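Local coordinates for protein alpha-fucosidase (Bifidobacterium bifidum, PDB 2EAE) that acts as a 1,2-alpha-L-fucosidase, releasing alpha-1,2-linked L-fucose from glycans, this chain being the catalytic-domain fragment of a longer protein, at residues 31-36 with 759-764; 675-680 with 718-723. The protein carries 1 engineered substitution. One frame throughout, in Å; residues are numbered along the deposited sequence.

Contact 1. Residues 31-36 with 759-764; sequences TATAGG and YHAPFQ. With FUL (beta-L-fucopyranose), chain D.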
loop_
_atom_site.group_PDB
_atom_site.type_symbol
_atom_site.label_atom_id
_atom_site.label_comp_id
_atom_site.label_asym_id
_atom_site.label_seq_id
_atom_site.Cartn_x
_atom_site.Cartn_y
_atom_site.Cartn_z
ATOM N N THR A 31 0.356 11.457 23.184
ATOM C CA THR A 31 1.413 11.014 24.086
ATOM C C THR A 31 2.094 9.736 23.661
ATOM O O THR A 31 3.007 9.286 24.332
ATOM C CB THR A 31 0.872 10.813 25.520
ATOM O OG1 THR A 31 -0.177 9.840 25.495
ATOM C CG2 THR A 31 0.356 12.145 26.071
ATOM N N ALA A 32 1.644 9.143 22.549
ATOM C CA ALA A 32 2.312 7.975 21.994
ATOM C C ALA A 32 3.697 8.362 21.475
ATOM O O ALA A 32 3.966 9.539 21.218
ATOM C CB ALA A 32 1.465 7.352 20.870
ATOM N N THR A 33 4.563 7.367 21.321
ATOM C CA THR A 33 5.889 7.560 20.732
ATOM C C THR A 33 5.829 8.413 19.460
ATOM O O THR A 33 5.122 8.067 18.501
ATOM C CB THR A 33 6.576 6.243 20.448
ATOM O OG1 THR A 33 6.574 5.455 21.646
ATOM C CG2 THR A 33 8.021 6.494 20.001
ATOM N N ALA A 34 6.546 9.544 19.483
ATOM C CA ALA A 34 6.574 10.486 18.346
ATOM C C ALA A 34 7.398 9.958 17.175
ATOM O O ALA A 34 6.954 10.003 16.031
ATOM C CB ALA A 34 7.145 11.876 18.796
ATOM N N GLY A 35 8.607 9.479 17.473
ATOM C CA GLY A 35 9.543 9.019 16.461
ATOM C C GLY A 35 10.457 10.103 15.921
ATOM O O GLY A 35 10.245 11.305 16.151
ATOM N N GLY A 36 11.451 9.682 15.135
ATOM C CA GLY A 36 12.353 10.644 14.467
ATOM C C GLY A 36 11.624 11.621 13.552
ATOM O O GLY A 36 10.662 11.248 12.887
ATOM N N TYR A 759 1.661 3.525 13.166
ATOM C CA TYR A 759 2.962 4.172 13.367
ATOM C C TYR A 759 4.121 3.222 13.538
ATOM O O TYR A 759 3.962 2.077 13.959
ATOM C CB TYR A 759 2.905 5.192 14.535
ATOM C CG TYR A 759 2.810 4.713 15.979
ATOM C CD1 TYR A 759 3.927 4.216 16.662
ATOM C CD2 TYR A 759 1.610 4.828 16.685
ATOM C CE1 TYR A 759 3.844 3.827 18.027
ATOM C CE2 TYR A 759 1.510 4.440 18.030
ATOM C CZ TYR A 759 2.638 3.952 18.695
ATOM O OH TYR A 759 2.561 3.582 20.025
ATOM N N HIS A 760 5.300 3.739 13.212
ATOM C CA HIS A 760 6.556 2.999 13.233
ATOM C C HIS A 760 7.284 2.935 14.591
ATOM O O HIS A 760 7.746 1.861 14.949
ATOM C CB HIS A 760 7.461 3.606 12.135
ATOM C CG HIS A 760 8.781 2.902 11.929
ATOM N ND1 HIS A 760 9.876 3.104 12.748
ATOM C CD2 HIS A 760 9.208 2.094 10.930
ATOM C CE1 HIS A 760 10.902 2.413 12.287
ATOM N NE2 HIS A 760 10.522 1.790 11.183
ATOM N N ALA A 761 7.445 4.036 15.349
ATOM C CA ALA A 761 7.022 5.416 14.997
ATOM C C ALA A 761 8.063 6.056 14.090
ATOM O O ALA A 761 9.205 5.594 14.060
ATOM C CB ALA A 761 6.889 6.259 16.270
ATOM N N PRO A 762 7.693 7.157 13.390
ATOM C CA PRO A 762 6.412 7.882 13.418
ATOM C C PRO A 762 5.333 7.330 12.465
ATOM O O PRO A 762 5.414 6.178 12.052
ATOM C CB PRO A 762 6.823 9.261 12.934
ATOM C CG PRO A 762 7.893 8.958 11.901
ATOM C CD PRO A 762 8.674 7.799 12.485
ATOM N N PHE A 763 4.323 8.128 12.162
ATOM C CA PHE A 763 3.202 7.704 11.288
ATOM C C PHE A 763 3.737 7.116 9.963
ATOM O O PHE A 763 4.604 7.705 9.313
ATOM C CB PHE A 763 2.255 8.889 11.016
ATOM C CG PHE A 763 1.406 8.744 9.765
ATOM C CD1 PHE A 763 0.604 7.605 9.565
ATOM C CD2 PHE A 763 1.355 9.762 8.833
ATOM C CE1 PHE A 763 -0.206 7.493 8.401
ATOM C CE2 PHE A 763 0.554 9.657 7.649
ATOM C CZ PHE A 763 -0.230 8.527 7.453
ATOM N N GLN A 764 3.241 5.929 9.615
ATOM C CA GLN A 764 3.578 5.274 8.338
ATOM C C GLN A 764 2.302 4.527 8.000
ATOM O O GLN A 764 1.810 3.755 8.817
ATOM C CB GLN A 764 4.719 4.263 8.525
ATOM C CG GLN A 764 6.089 4.873 8.851
ATOM C CD GLN A 764 6.692 5.567 7.661
ATOM O OE1 GLN A 764 6.615 6.804 7.523
ATOM N NE2 GLN A 764 7.255 4.780 6.759
HETATM C C1 FUL D . 12.389 -0.044 5.634
HETATM C C2 FUL D . 12.135 -0.524 7.079
HETATM O O2 FUL D . 13.268 -1.300 7.531
HETATM C C3 FUL D . 11.844 0.613 8.086
HETATM O O3 FUL D . 11.234 0.055 9.272
HETATM C C4 FUL D . 10.895 1.656 7.493
HETATM O O4 FUL D . 9.652 0.971 7.302
HETATM C C5 FUL D . 11.428 2.145 6.146
HETATM C C6 FUL D . 10.502 3.146 5.455
HETATM O O5 FUL D . 11.555 1.044 5.255
HETATM O O1 FUL D . 12.104 -1.065 4.656
HETATM O O HOH W 1 3.503 4.825 22.437
HETATM O O HOH W 2 11.718 6.794 14.177
#

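Contact 2. Residues 675-680 with 718-723; sequences QHRHMS and SNTGWA. With FUL (beta-L-fucopyranose), chain D; GLC (alpha-D-glucopyranose), chain B.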
loop_
_atom_site.group_PDB
_atom_site.type_symbol
_atom_site.label_atom_id
_atom_site.label_comp_id
_atom_site.label_asym_id
_atom_site.label_seq_id
_atom_site.Cartn_x
_atom_site.Cartn_y
_atom_site.Cartn_z
ATOM N N GLN A 675 13.881 -10.577 16.839
ATOM C CA GLN A 675 12.655 -9.809 16.513
ATOM C C GLN A 675 12.844 -8.866 15.348
ATOM O O GLN A 675 12.230 -7.794 15.321
ATOM C CB GLN A 675 12.159 -8.974 17.722
ATOM C CG GLN A 675 12.009 -9.801 19.027
ATOM C CD GLN A 675 11.057 -10.957 18.868
ATOM O OE1 GLN A 675 9.904 -10.784 18.450
ATOM N NE2 GLN A 675 11.535 -12.161 19.172
ATOM N N HIS A 676 13.701 -9.225 14.383
ATOM C CA HIS A 676 13.861 -8.298 13.270
ATOM C C HIS A 676 12.485 -7.987 12.641
ATOM O O HIS A 676 11.691 -8.893 12.414
ATOM C CB HIS A 676 14.867 -8.835 12.259
ATOM C CG HIS A 676 15.204 -7.848 11.193
ATOM N ND1 HIS A 676 15.739 -6.606 11.462
ATOM C CD2 HIS A 676 15.053 -7.916 9.851
ATOM C CE1 HIS A 676 15.889 -5.946 10.327
ATOM N NE2 HIS A 676 15.511 -6.737 9.334
ATOM N N ARG A 677 12.238 -6.716 12.385
ATOM C CA ARG A 677 10.959 -6.248 11.834
ATOM C C ARG A 677 10.621 -6.919 10.484
ATOM O O ARG A 677 9.468 -7.322 10.256
ATOM C CB ARG A 677 10.948 -4.725 11.721
ATOM C CG ARG A 677 12.069 -4.110 10.882
ATOM C CD ARG A 677 12.255 -2.627 11.169
ATOM N NE ARG A 677 13.251 -2.107 10.244
ATOM C CZ ARG A 677 14.570 -2.247 10.402
ATOM N NH1 ARG A 677 15.050 -2.850 11.474
ATOM N NH2 ARG A 677 15.409 -1.784 9.487
ATOM N N HIS A 678 11.612 -7.033 9.598
ATOM C CA HIS A 678 11.400 -7.703 8.320
ATOM C C HIS A 678 11.343 -9.209 8.520
ATOM O O HIS A 678 12.011 -9.780 9.406
ATOM C CB HIS A 678 12.544 -7.395 7.325
ATOM C CG HIS A 678 12.547 -5.976 6.857
ATOM N ND1 HIS A 678 11.908 -5.578 5.705
ATOM C CD2 HIS A 678 13.065 -4.856 7.416
ATOM C CE1 HIS A 678 12.047 -4.268 5.566
ATOM N NE2 HIS A 678 12.737 -3.810 6.603
ATOM N N MET A 679 10.588 -9.850 7.657
ATOM C CA MET A 679 10.586 -11.305 7.578
ATOM C C MET A 679 10.760 -11.642 6.091
ATOM O O MET A 679 9.901 -12.263 5.471
ATOM C CB MET A 679 9.276 -11.869 8.143
ATOM C CG MET A 679 9.045 -11.441 9.627
ATOM S SD MET A 679 7.689 -12.326 10.411
ATOM C CE MET A 679 6.367 -12.030 9.210
ATOM N N SER A 680 11.898 -11.237 5.530
ATOM C CA SER A 680 12.108 -11.288 4.071
ATOM C C SER A 680 12.194 -12.700 3.502
ATOM O O SER A 680 11.976 -12.922 2.285
ATOM C CB SER A 680 13.339 -10.463 3.717
ATOM O OG SER A 680 13.071 -9.086 4.025
ATOM N N SER A 718 6.023 -6.759 20.785
ATOM C CA SER A 718 5.641 -5.659 19.918
ATOM C C SER A 718 6.676 -5.459 18.796
ATOM O O SER A 718 7.750 -6.067 18.784
ATOM C CB SER A 718 5.456 -4.379 20.725
ATOM O OG SER A 718 4.858 -3.339 19.959
ATOM N N ASN A 719 6.347 -4.588 17.853
ATOM C CA ASN A 719 7.237 -4.291 16.749
ATOM C C ASN A 719 6.688 -3.036 16.066
ATOM O O ASN A 719 5.709 -2.461 16.548
ATOM C CB ASN A 719 7.361 -5.483 15.783
ATOM C CG ASN A 719 8.777 -5.608 15.186
ATOM O OD1 ASN A 719 9.271 -4.680 14.577
ATOM N ND2 ASN A 719 9.404 -6.750 15.354
ATOM N N THR A 720 7.264 -2.656 14.929
ATOM C CA THR A 720 6.742 -1.486 14.175
ATOM C C THR A 720 5.331 -1.840 13.661
ATOM O O THR A 720 5.003 -3.022 13.514
ATOM C CB THR A 720 7.612 -1.145 12.966
ATOM O OG1 THR A 720 7.467 -2.183 11.981
ATOM C CG2 THR A 720 9.101 -0.962 13.359
ATOM N N GLY A 721 4.512 -0.822 13.393
ATOM C CA GLY A 721 3.121 -1.044 12.931
ATOM C C GLY A 721 3.059 -1.884 11.673
ATOM O O GLY A 721 2.284 -2.844 11.588
ATOM N N TRP A 722 3.903 -1.573 10.700
ATOM C CA TRP A 722 3.913 -2.364 9.474
ATOM C C TRP A 722 4.368 -3.801 9.736
ATOM O O TRP A 722 3.876 -4.733 9.115
ATOM C CB TRP A 722 4.741 -1.699 8.351
ATOM C CG TRP A 722 6.285 -1.717 8.543
ATOM C CD1 TRP A 722 7.063 -0.673 8.947
ATOM C CD2 TRP A 722 7.175 -2.818 8.313
ATOM N NE1 TRP A 722 8.379 -1.053 9.007
ATOM C CE2 TRP A 722 8.488 -2.364 8.610
ATOM C CE3 TRP A 722 7.000 -4.137 7.868
ATOM C CZ2 TRP A 722 9.611 -3.191 8.501
ATOM C CZ3 TRP A 722 8.117 -4.980 7.769
ATOM C CH2 TRP A 722 9.415 -4.507 8.083
ATOM N N ALA A 723 5.323 -3.973 10.644
ATOM C CA ALA A 723 5.873 -5.303 10.921
ATOM C C ALA A 723 4.825 -6.211 11.568
ATOM O O ALA A 723 4.730 -7.413 11.225
ATOM C CB ALA A 723 7.126 -5.195 11.784
HETATM C C1 FUL D . 12.389 -0.044 5.634
HETATM C C2 FUL D . 12.135 -0.524 7.079
HETATM O O2 FUL D . 13.268 -1.300 7.531
HETATM C C3 FUL D . 11.844 0.613 8.086
HETATM O O3 FUL D . 11.234 0.055 9.272
HETATM C C4 FUL D . 10.895 1.656 7.493
HETATM O O4 FUL D . 9.652 0.971 7.302
HETATM C C5 FUL D . 11.428 2.145 6.146
HETATM C C6 FUL D . 10.502 3.146 5.455
HETATM O O5 FUL D . 11.555 1.044 5.255
HETATM O O1 FUL D . 12.104 -1.065 4.656
HETATM C C1 GLC B . 17.537 4.211 12.046
HETATM C C2 GLC B . 17.666 5.295 10.962
HETATM C C3 GLC B . 16.720 5.112 9.788
HETATM C C4 GLC B . 16.709 3.661 9.344
HETATM C C5 GLC B . 16.147 2.870 10.517
HETATM C C6 GLC B . 16.002 1.402 10.160
HETATM O O1 GLC B . 16.696 4.625 13.101
HETATM O O2 GLC B . 17.421 6.590 11.458
HETATM O O3 GLC B . 17.218 5.937 8.774
HETATM O O4 GLC B . 15.895 3.492 8.198
HETATM O O5 GLC B . 17.062 2.940 11.597
HETATM O O6 GLC B . 17.307 0.853 10.189
HETATM O O HOH W 3 8.315 -8.824 17.156
#

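Contact 1. Residues 31-36 with 759-764
One face of the Tyr-759 ring looks toward Thr-33 O, while Ala-32 CB approaches obliquely, 4.0 Å from Tyr-759 OH. In the ring plane, at its edge, lies Ala-761 N, and Tyr-753 stacks on the same ring. The other flat group, the imidazole of His-760, serves the fucose pocket. FUL O3 of beta-L-fucose lies at its edge and in its plane, NE2 of His-760 donating to this oxygen at 2.7 Å with an N-H...O angle of 148°, and the ring of Trp-414 meets the imidazole with the planes at about 55°. His-760 ND1 donates to Ala-761 O, approaching from above the carbonyl plane, so both ring nitrogens have partners and the ring's rotation is restrained.

This is a loop-to-loop interface between the N-terminal beta domain, through 31-36, and the helical catalytic domain of this family 95 glycoside hydrolase, through 759-764. No direct hydrogen bond joins the two segments. The phenol instead reaches the other loop through water 1, which takes the Thr-33 N-H (3.0 Å from the nitrogen) and is hydrogen-bonded to Tyr-759 OH. A chi1 of 72° sets CG of Tyr-759 between the backbone N and the carbonyl carbon, which turns the ring toward the other loop, where its CE2 and OH come near Ala-32 CB.

Next along the loop, Ala-761 CB packs 3.4 Å from Thr-33 O, with Thr-33 CG2 alongside the same methyl. Pro-762 CB lies 3.2 Å from Ala-34 O, a carbonyl that Gln-47 of helix 41-49 also engages. The peptide bonds preceding Ala-761 and Pro-762 are both cis, producing a sharply folded loop. Gly-35 lies against this fold: a side chain there would clash with Pro-762 N, and its backbone angles, with a positive phi, independently call for glycine. Water 2 donates to Ala-761 O at 2.8 Å and accepts from Gly-36 N.

Contact 2. Residues 675-680 with 718-723
Arg-677, Trp-722 and Asn-719 carry this contact, where a loop of the family 95 catalytic domain packs on the N-terminus of helix 721-733, with Thr-720 as its N-cap. The aliphatic part of Arg-677 crosses the benzo ring of Trp-722 obliquely, Arg-677 CG lying 3.5 Å from Trp-722 CZ2, and the guanidinium and indole planes stand 79° apart. From CG the arginine chain runs extended to NE, carrying the guanidinium to the sugar. There NE and NH2 of Arg-677 both donate to FUL O2.

The edge of that benzo ring forms a T-shaped pair with His-678: Trp-722 CH2 sits 3.5 Å above the centre of the imidazole, the planes being at 57°. His-678 NE2 adds a third donor to FUL O2 at 2.7 Å, nearly straight at 163°. On the pyrrole side, Trp-722 NE1 donates to FUL O3.

Asn-719 fastens the far end. Its ND2 donates to Gln-675 O at 3.0 Å, with that oxygen close to the amide plane, while OD1 accepts from Thr-720 N on a lone pair and rests against Arg-677 CB. A leucine here would probably leave Gln-675 O and Thr-720 N without these mates and free the turn before the helix to shift. The cap itself is made by Thr-720 OG1, which accepts from Ala-723 N at 3.1 Å and lies over one face of the Trp-722 ring.

How the contacts relate
Contact 1 and contact 2, whose centres are 15 Å apart, each supply residues to one fucose pocket; along the chain, contact 2 is nested inside the loop that contact 1 closes. They touch directly: Tyr-759 O lies 3.0 Å from Gly-721 N, a probable hydrogen bond linking the 759-764 loop to the start of helix 721-733, and His-760 O packs on Thr-720 CG2. Beside the sugar, His-760 CD2 is 3.8 Å from Trp-722 NE1, and FUL O3 is the acceptor common to both contacts. FUL O2, by contrast, is gripped from 675-680 alone within this pair of contacts, while 31-36 backs the His-760 loop without reaching the fucose.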